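Local coordinates for protein periplasmic beta-glucosidase (Pseudomonas aeruginosa, PDB 6R5T) that probably hydrolyses terminal, non-reducing beta-D-glucosyl residues, releasing beta-D-glucose, as a periplasmic family 3 glycoside hydrolase, at residues L148-S153 and L205-A210. The protein carries 1 engineered substitution. Residues are numbered along the deposited sequence; the frame is centred on the assembly and turned at random.
Sequences LTSLLS and LPPYKA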
loop_
_atom_site.group_PDB
_atom_site.type_symbol
_atom_site.label_atom_id
_atom_site.label_comp_id
_atom_site.label_asym_id
_atom_site.label_seq_id
_atom_site.Cartn_x
_atom_site.Cartn_y
_atom_site.Cartn_z
ATOM N N LEU A 148 -7.379 -7.938 19.446
ATOM C CA LEU A 148 -7.060 -7.063 20.560
ATOM C C LEU A 148 -7.890 -5.768 20.400
ATOM O O LEU A 148 -8.449 -5.311 21.413
ATOM C CB LEU A 148 -5.565 -6.777 20.568
ATOM C CG LEU A 148 -5.125 -5.842 21.672
ATOM C CD1 LEU A 148 -5.493 -6.405 23.053
ATOM C CD2 LEU A 148 -3.633 -5.635 21.581
ATOM N N THR A 149 -7.906 -5.166 19.208
ATOM C CA THR A 149 -8.631 -3.899 19.041
ATOM C C THR A 149 -10.140 -4.113 19.303
ATOM O O THR A 149 -10.777 -3.224 19.940
ATOM C CB THR A 149 -8.384 -3.285 17.674
ATOM O OG1 THR A 149 -6.994 -2.926 17.630
ATOM C CG2 THR A 149 -9.276 -2.090 17.399
ATOM N N SER A 150 -10.686 -5.240 18.883
ATOM C CA SER A 150 -12.123 -5.568 19.129
ATOM C C SER A 150 -12.375 -5.664 20.638
ATOM O O SER A 150 -13.383 -5.109 21.141
ATOM C CB SER A 150 -12.559 -6.769 18.413
ATOM O OG SER A 150 -12.494 -6.544 17.020
ATOM N N LEU A 151 -11.504 -6.350 21.350
ATOM C CA LEU A 151 -11.665 -6.501 22.802
ATOM C C LEU A 151 -11.617 -5.122 23.464
ATOM O O LEU A 151 -12.506 -4.785 24.289
ATOM C CB LEU A 151 -10.539 -7.417 23.300
ATOM C CG LEU A 151 -10.585 -7.835 24.761
ATOM C CD1 LEU A 151 -9.640 -9.019 24.957
ATOM C CD2 LEU A 151 -10.130 -6.766 25.704
ATOM N N LEU A 152 -10.620 -4.318 23.151
ATOM C CA LEU A 152 -10.432 -3.004 23.788
ATOM C C LEU A 152 -11.566 -2.048 23.389
ATOM O O LEU A 152 -11.935 -1.232 24.192
ATOM C CB LEU A 152 -9.036 -2.458 23.494
ATOM C CG LEU A 152 -7.906 -3.334 24.057
ATOM C CD1 LEU A 152 -6.607 -2.585 23.847
ATOM C CD2 LEU A 152 -8.077 -3.598 25.572
ATOM N N SER A 153 -12.116 -2.167 22.177
ATOM C CA SER A 153 -13.253 -1.355 21.724
ATOM C C SER A 153 -14.424 -1.564 22.698
ATOM O O SER A 153 -14.977 -0.579 23.183
ATOM C CB SER A 153 -13.613 -1.735 20.311
ATOM O OG SER A 153 -14.867 -1.169 19.905
ATOM N N LEU A 205 -13.849 -4.619 10.065
ATOM C CA LEU A 205 -15.160 -4.247 10.644
ATOM C C LEU A 205 -15.360 -4.739 12.082
ATOM O O LEU A 205 -16.116 -4.098 12.800
ATOM C CB LEU A 205 -16.287 -4.742 9.745
ATOM C CG LEU A 205 -16.445 -4.003 8.432
ATOM C CD1 LEU A 205 -17.445 -4.746 7.536
ATOM C CD2 LEU A 205 -16.883 -2.570 8.664
ATOM N N PRO A 206 -14.799 -5.873 12.563
ATOM C CA PRO A 206 -15.125 -6.375 13.896
ATOM C C PRO A 206 -14.996 -5.394 15.059
ATOM O O PRO A 206 -15.846 -5.462 15.978
ATOM C CB PRO A 206 -14.249 -7.614 14.072
ATOM C CG PRO A 206 -14.108 -8.117 12.668
ATOM C CD PRO A 206 -13.984 -6.869 11.820
ATOM N N PRO A 207 -14.022 -4.452 15.106
ATOM C CA PRO A 207 -13.986 -3.521 16.237
ATOM C C PRO A 207 -15.204 -2.593 16.349
ATOM O O PRO A 207 -15.643 -2.308 17.457
ATOM C CB PRO A 207 -12.715 -2.713 16.019
ATOM C CG PRO A 207 -11.874 -3.679 15.186
ATOM C CD PRO A 207 -12.840 -4.348 14.234
ATOM N N TYR A 208 -15.751 -2.214 15.209
ATOM C CA TYR A 208 -16.960 -1.354 15.240
ATOM C C TYR A 208 -18.140 -2.180 15.724
ATOM O O TYR A 208 -18.912 -1.679 16.557
ATOM C CB TYR A 208 -17.268 -0.718 13.893
ATOM C CG TYR A 208 -16.106 -0.040 13.239
ATOM C CD1 TYR A 208 -15.623 1.192 13.630
ATOM C CD2 TYR A 208 -15.534 -0.629 12.145
ATOM C CE1 TYR A 208 -14.511 1.759 13.027
ATOM C CE2 TYR A 208 -14.448 -0.064 11.498
ATOM C CZ TYR A 208 -13.925 1.131 11.934
ATOM O OH TYR A 208 -12.865 1.706 11.264
ATOM N N LYS A 209 -18.253 -3.421 15.256
ATOM C CA LYS A 209 -19.320 -4.309 15.736
ATOM C C LYS A 209 -19.171 -4.561 17.236
ATOM O O LYS A 209 -20.198 -4.653 17.945
ATOM C CB LYS A 209 -19.337 -5.609 14.933
ATOM C CG LYS A 209 -20.507 -6.502 15.289
ATOM C CD LYS A 209 -20.592 -7.690 14.403
ATOM C CE LYS A 209 -21.920 -8.385 14.582
ATOM N NZ LYS A 209 -22.063 -8.937 15.945
ATOM N N ALA A 210 -17.951 -4.733 17.748
ATOM C CA ALA A 210 -17.735 -4.951 19.190
ATOM C C ALA A 210 -18.262 -3.750 19.975
ATOM O O ALA A 210 -18.842 -3.936 21.088
ATOM C CB ALA A 210 -16.256 -5.094 19.458
#
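Pro207 lays its pyrrolidine ring against Thr149 and Ser150 of the neighbouring helix. Its CB and CG both take up the Thr149 methyl, with CG2 3.8 Å from Pro207 CB; that methyl lies anti to the backbone N of Thr149 (chi1 -66° for OG1), while the hydroxyl turns back to bond Asp145 O. Ser150 OG comes within 3.5 Å of Pro207 CG. It also sits 3.2 Å from Pro207 N, but the proline nitrogen carries no hydrogen, so this is packing; the polar partner of OG is Thr146 O, one turn back in its own helix. Measured on the short segments, the axes run nearly parallel, 19° apart with a closest approach of 7.9 Å, and the CA atoms of Ser150 and Pro207 are 4.0 Å apart. Such spacing fits small side chains at the interface of two adjacent outer helices of the TIM-barrel-like N-terminal domain, helices 146-161 and 206-213, which precede the parallel strands 172-178 and 218-221. A turn further on, Ala210 CB meets the backbone, 3.3 Å from Ser150 O. One hydrogen bond crosses the contact: with OG swung anti to the backbone N, Ser153 reaches across and donates to Pro207 O at 2.8 Å, the donor lying 31° out of the carbonyl plane. Tyr208 starts away from helix 146-161, and its OH bonds Asp128 OD1 and Leu180 N; its side chain and that of Ser153 both touch Val127.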